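Putative adenosine kinase (Schistosoma mansoni, PDB 3VAS) probably phosphorylates adenosine to AMP, as an adenosine kinase of the ribokinase-like pfkB family. Local coordinates at residues 32-37 / 152-157; 108-113 / 135-140. All blocks are in the same frame, centred on the assembly; numbering follows the deposited sequence.

Contact 1 of 2, residues 32-37 / 152-157. With ADN (adenosine), chain C.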
loop_
_atom_site.group_PDB
_atom_site.type_symbol
_atom_site.label_atom_id
_atom_site.label_comp_id
_atom_site.label_asym_id
_atom_site.label_seq_id
_atom_site.Cartn_x
_atom_site.Cartn_y
_atom_site.Cartn_z
ATOM N N ASN A 32 -1.872 8.510 -0.463
ATOM C CA ASN A 32 -0.928 9.559 -0.112
ATOM C C ASN A 32 0.289 9.519 -1.037
ATOM O O ASN A 32 1.138 8.637 -0.919
ATOM C CB ASN A 32 -0.493 9.404 1.350
ATOM C CG ASN A 32 -1.668 9.154 2.287
ATOM O OD1 ASN A 32 -2.765 9.676 2.077
ATOM N ND2 ASN A 32 -1.445 8.351 3.323
ATOM N N PRO A 33 0.370 10.463 -1.982
ATOM C CA PRO A 33 1.544 10.444 -2.862
ATOM C C PRO A 33 2.717 11.100 -2.155
ATOM O O PRO A 33 2.625 12.261 -1.746
ATOM C CB PRO A 33 1.089 11.253 -4.080
ATOM C CG PRO A 33 0.021 12.151 -3.568
ATOM C CD PRO A 33 -0.605 11.502 -2.359
ATOM N N LEU A 34 3.799 10.351 -1.986
ATOM C CA LEU A 34 4.912 10.808 -1.163
ATOM C C LEU A 34 6.244 10.653 -1.880
ATOM O O LEU A 34 6.411 9.782 -2.736
ATOM C CB LEU A 34 4.952 10.022 0.152
ATOM C CG LEU A 34 3.684 9.984 1.010
ATOM C CD1 LEU A 34 3.803 8.915 2.094
ATOM C CD2 LEU A 34 3.408 11.354 1.630
ATOM N N LEU A 35 7.199 11.503 -1.525
ATOM C CA LEU A 35 8.552 11.345 -2.032
ATOM C C LEU A 35 9.366 10.531 -1.033
ATOM O O LEU A 35 9.459 10.893 0.142
ATOM C CB LEU A 35 9.202 12.708 -2.261
ATOM C CG LEU A 35 10.609 12.663 -2.857
ATOM C CD1 LEU A 35 10.551 12.306 -4.334
ATOM C CD2 LEU A 35 11.332 13.979 -2.644
ATOM N N ASP A 36 9.939 9.423 -1.492
ATOM C CA ASP A 36 10.859 8.647 -0.664
ATOM C C ASP A 36 12.260 9.249 -0.700
ATOM O O ASP A 36 12.795 9.552 -1.768
ATOM C CB ASP A 36 10.909 7.182 -1.108
ATOM C CG ASP A 36 9.644 6.415 -0.747
ATOM O OD1 ASP A 36 8.791 6.973 -0.020
ATOM O OD2 ASP A 36 9.511 5.245 -1.181
ATOM N N ILE A 37 12.848 9.430 0.475
ATOM C CA ILE A 37 14.221 9.895 0.565
ATOM C C ILE A 37 15.064 8.800 1.212
ATOM O O ILE A 37 15.074 8.645 2.430
ATOM C CB ILE A 37 14.318 11.204 1.357
ATOM C CG1 ILE A 37 13.310 12.220 0.811
ATOM C CG2 ILE A 37 15.743 11.754 1.316
ATOM C CD1 ILE A 37 13.382 13.577 1.487
ATOM N N MET A 152 11.225 3.672 8.454
ATOM C CA MET A 152 10.651 4.831 7.778
ATOM C C MET A 152 10.041 5.846 8.739
ATOM O O MET A 152 9.349 5.480 9.689
ATOM C CB MET A 152 9.589 4.389 6.769
ATOM C CG MET A 152 10.164 3.710 5.539
ATOM S SD MET A 152 8.879 3.168 4.404
ATOM C CE MET A 152 8.035 1.939 5.397
ATOM N N VAL A 153 10.300 7.125 8.476
ATOM C CA VAL A 153 9.628 8.211 9.179
ATOM C C VAL A 153 8.904 9.086 8.161
ATOM O O VAL A 153 9.531 9.718 7.310
ATOM C CB VAL A 153 10.607 9.062 10.006
ATOM C CG1 VAL A 153 9.843 10.102 10.834
ATOM C CG2 VAL A 153 11.449 8.170 10.908
ATOM N N THR A 154 7.579 9.115 8.254
ATOM C CA THR A 154 6.756 9.762 7.245
ATOM C C THR A 154 6.209 11.118 7.680
ATOM O O THR A 154 5.591 11.237 8.735
ATOM C CB THR A 154 5.566 8.870 6.863
ATOM O OG1 THR A 154 6.059 7.637 6.329
ATOM C CG2 THR A 154 4.691 9.556 5.826
ATOM N N TYR A 155 6.455 12.134 6.859
ATOM C CA TYR A 155 5.815 13.436 7.019
ATOM C C TYR A 155 4.767 13.580 5.920
ATOM O O TYR A 155 5.102 13.801 4.757
ATOM C CB TYR A 155 6.836 14.574 6.926
ATOM C CG TYR A 155 6.228 15.940 7.186
ATOM C CD1 TYR A 155 5.876 16.327 8.473
ATOM C CD2 TYR A 155 5.993 16.832 6.146
ATOM C CE1 TYR A 155 5.309 17.562 8.723
ATOM C CE2 TYR A 155 5.424 18.078 6.387
ATOM C CZ TYR A 155 5.088 18.434 7.679
ATOM O OH TYR A 155 4.524 19.665 7.937
ATOM N N LEU A 156 3.503 13.431 6.291
ATOM C CA LEU A 156 2.421 13.357 5.315
ATOM C C LEU A 156 2.250 14.630 4.491
ATOM O O LEU A 156 1.926 14.557 3.304
ATOM C CB LEU A 156 1.109 12.974 5.998
ATOM C CG LEU A 156 1.029 11.498 6.407
ATOM C CD1 LEU A 156 -0.237 11.213 7.207
ATOM C CD2 LEU A 156 1.098 10.612 5.176
ATOM N N GLY A 157 2.469 15.784 5.121
ATOM C CA GLY A 157 2.417 17.066 4.434
ATOM C C GLY A 157 1.149 17.287 3.629
ATOM O O GLY A 157 0.038 17.157 4.150
HETATM O "O5'" ADN C . 5.754 0.151 1.396
HETATM C "C5'" ADN C . 6.805 1.112 1.303
HETATM C "C4'" ADN C . 6.274 2.467 0.904
HETATM O "O4'" ADN C . 5.391 2.961 1.922
HETATM C "C3'" ADN C . 7.317 3.570 0.692
HETATM O "O3'" ADN C . 7.443 3.849 -0.704
HETATM C "C2'" ADN C . 6.718 4.803 1.406
HETATM O "O2'" ADN C . 6.689 5.978 0.626
HETATM C "C1'" ADN C . 5.303 4.345 1.764
HETATM N N9 ADN C . 4.761 4.944 2.984
HETATM C C8 ADN C . 5.381 5.094 4.139
HETATM N N7 ADN C . 4.451 5.774 5.055
HETATM C C5 ADN C . 3.235 6.020 4.348
HETATM C C6 ADN C . 2.042 6.627 4.726
HETATM N N6 ADN C . 1.891 7.145 6.060
HETATM N N1 ADN C . 1.004 6.737 3.809
HETATM C C2 ADN C . 1.143 6.245 2.536
HETATM N N3 ADN C . 2.317 5.644 2.164
HETATM C C4 ADN C . 3.374 5.542 3.104
#

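Contact 2 of 2, residues 108-113 / 135-140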
loop_
_atom_site.group_PDB
_atom_site.type_symbol
_atom_site.label_atom_id
_atom_site.label_comp_id
_atom_site.label_asym_id
_atom_site.label_seq_id
_atom_site.Cartn_x
_atom_site.Cartn_y
_atom_site.Cartn_z
ATOM N N GLY A 108 1.648 18.940 -3.097
ATOM C CA GLY A 108 1.833 20.375 -2.998
ATOM C C GLY A 108 2.194 20.989 -4.342
ATOM O O GLY A 108 2.411 20.271 -5.320
ATOM N N ALA A 109 2.253 22.317 -4.397
ATOM C CA ALA A 109 2.636 23.015 -5.620
ATOM C C ALA A 109 4.140 23.251 -5.639
ATOM O O ALA A 109 4.606 24.388 -5.667
ATOM C CB ALA A 109 1.888 24.340 -5.744
ATOM N N ASP A 110 4.893 22.162 -5.607
ATOM C CA ASP A 110 6.344 22.229 -5.593
ATOM C C ASP A 110 6.916 21.265 -6.625
ATOM O O ASP A 110 6.171 20.542 -7.290
ATOM C CB ASP A 110 6.887 21.922 -4.189
ATOM C CG ASP A 110 6.243 20.689 -3.555
ATOM O OD1 ASP A 110 6.310 20.557 -2.313
ATOM O OD2 ASP A 110 5.671 19.853 -4.290
ATOM N N ILE A 111 8.237 21.256 -6.761
ATOM C CA ILE A 111 8.879 20.403 -7.750
ATOM C C ILE A 111 8.701 18.916 -7.434
ATOM O O ILE A 111 8.591 18.098 -8.350
ATOM C CB ILE A 111 10.374 20.743 -7.925
ATOM C CG1 ILE A 111 10.927 20.045 -9.172
ATOM C CG2 ILE A 111 11.170 20.379 -6.670
ATOM C CD1 ILE A 111 12.387 20.285 -9.405
ATOM N N GLN A 112 8.650 18.576 -6.145
ATOM C CA GLN A 112 8.465 17.190 -5.721
ATOM C C GLN A 112 7.129 16.660 -6.220
ATOM O O GLN A 112 7.045 15.544 -6.746
ATOM C CB GLN A 112 8.543 17.053 -4.195
ATOM C CG GLN A 112 9.927 17.308 -3.597
ATOM C CD GLN A 112 10.205 18.782 -3.345
ATOM O OE1 GLN A 112 9.410 19.655 -3.710
ATOM N NE2 GLN A 112 11.336 19.065 -2.709
ATOM N N GLY A 113 6.088 17.473 -6.063
ATOM C CA GLY A 113 4.759 17.093 -6.500
ATOM C C GLY A 113 4.702 16.934 -8.007
ATOM O O GLY A 113 4.103 15.988 -8.522
ATOM N N PRO A 135 1.794 27.372 1.551
ATOM C CA PRO A 135 3.037 26.672 1.225
ATOM C C PRO A 135 3.118 25.247 1.781
ATOM O O PRO A 135 4.209 24.816 2.155
ATOM C CB PRO A 135 4.078 27.538 1.925
ATOM C CG PRO A 135 3.376 27.957 3.190
ATOM C CD PRO A 135 1.894 28.049 2.857
ATOM N N LEU A 136 2.003 24.526 1.842
ATOM C CA LEU A 136 2.049 23.140 2.301
ATOM C C LEU A 136 2.730 22.266 1.241
ATOM O O LEU A 136 2.274 22.189 0.100
ATOM C CB LEU A 136 0.648 22.623 2.634
ATOM C CG LEU A 136 0.558 21.228 3.269
ATOM C CD1 LEU A 136 1.457 21.126 4.495
ATOM C CD2 LEU A 136 -0.882 20.889 3.637
ATOM N N MET A 137 3.831 21.623 1.622
ATOM C CA MET A 137 4.663 20.883 0.675
ATOM C C MET A 137 4.279 19.414 0.546
ATOM O O MET A 137 3.715 18.822 1.468
ATOM C CB MET A 137 6.145 21.007 1.050
ATOM C CG MET A 137 6.685 22.454 1.041
ATOM S SD MET A 137 6.784 23.222 -0.593
ATOM C CE MET A 137 5.188 24.023 -0.766
ATOM N N THR A 138 4.583 18.843 -0.616
ATOM C CA THR A 138 4.351 17.430 -0.869
ATOM C C THR A 138 4.976 16.596 0.248
ATOM O O THR A 138 6.095 16.870 0.681
ATOM C CB THR A 138 4.950 17.009 -2.228
ATOM O OG1 THR A 138 4.275 17.706 -3.284
ATOM C CG2 THR A 138 4.808 15.507 -2.443
ATOM N N GLY A 139 4.240 15.598 0.728
ATOM C CA GLY A 139 4.729 14.740 1.791
ATOM C C GLY A 139 5.997 13.992 1.415
ATOM O O GLY A 139 6.324 13.849 0.236
ATOM N N LYS A 140 6.710 13.509 2.424
ATOM C CA LYS A 140 7.977 12.831 2.210
ATOM C C LYS A 140 8.183 11.726 3.242
ATOM O O LYS A 140 7.657 11.796 4.359
ATOM C CB LYS A 140 9.126 13.835 2.292
ATOM C CG LYS A 140 9.079 14.695 3.547
ATOM C CD LYS A 140 10.175 15.751 3.556
ATOM C CE LYS A 140 9.980 16.730 4.704
ATOM N NZ LYS A 140 11.017 17.804 4.701
HETATM O O HOH W 1 1.312 23.781 -1.967
HETATM O O HOH W 2 7.940 18.295 -0.511
#

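Contact 1 of 2, residues 32-37 / 152-157
Leu34 and Leu156 meet through their CD2 methyls, 4.3 Å apart, while Leu34 CD1 rests 3.9 Å from Thr154 CG2. No hydrogen bond joins the two segments, which touch through a modest apolar patch and both line the adenosine. With CG turned anti to its own carbonyl carbon (chi1 -54°), Leu34 sends CD1 over one face of the adenine, 3.5 Å from C4, a CH-pi contact. On the second segment, Leu156 CD2 and Thr154 CG2 both pack near N6.

Polar contacts reach both the base and the sugar. Asn32 ND2 donates to adenine N1 over 3.0 Å, nearly straight at 166°, and Thr191 holds the amide's OD1, which should fix which way the group is flipped. The same Asn32 ND2 lies against Leu156 CD2, at 3.9 Å. Thr154 OG1 comes within 2.8 Å of N7. At the sugar, the carboxylate of Asp36 faces the ribose diol, each oxygen taking one hydroxyl: O3' donates to OD2 over 2.5 Å and O2' to OD1, the latter modelled so short that its length is doubtful. Gly82, Ala83, Asn86 and Asp320 also hydrogen-bond the ligand.

Strands 34-37 and 152-157 run roughly antiparallel (152°) but are not paired: strand 138-145 lies between them, its Val141 touching Leu34, Asp36 and Thr154, while strand 77-81 borders 27-40 and strand 55-58 borders 150-157.

Contact 2 of 2, residues 108-113 / 135-140
Thr138 OG1 is gripped by two residues of the loop before helix 111-122: it accepts from Gly108 N at 2.9 Å and donates to Asp110 OD2 at 2.8 Å, using that oxygen's syn lone pair. The same carboxylate reaches the backbone of the threonine, for Thr138 N donates to Asp110 OD1 over 3.0 Å, 16° out of the carboxylate plane, so both oxygens are engaged by one residue. Asp110 is also the N-cap of the helix. With CG set between its backbone N and carbonyl carbon (chi1 47°), the side chain folds back to let Asp110 OD2 accept from Gly113 N at 3.0 Å, a donor that arrives from above the carboxylate plane.

Around this polar core, Met137 lays its sulfur across the acid, Met137 SD 3.2 Å from Asp110 OD1, and Gln112 CB packs against Thr138 CB. Having no side chain, Gly108 lets Leu136 O approach its CA to 3.6 Å. One water bridges Ala109 N, at the centre of an inverse gamma turn, to Leu136 O.

Three N-H or O-H donors thus converge on a single carboxylate at a helix start, where the helix end would also tend to favour the charged form; capping the helix and fastening the entry of strand 138-145 become one task.

From the N terminus, strand 27-40 supplies residues 32-37, and the chain then winds through more than a hundred residues before 152-157 closes the large loop of contact 1. Contact 2 is nested inside it: 108-113 leaves strand 101-107 for helix 111-122, and after strand 126-131 the chain returns at 135-140, closing a much shorter loop. Strand 138-145 then leads directly into strand 150-157. It also joins the two contacts physically, since Gly139 O probably accepts from Leu35 N and Lys140 O from Tyr155 N. Contact 2 therefore fixes a helix start to the beginning of strand 138-145, which is hydrogen-bonded to both segments of contact 1.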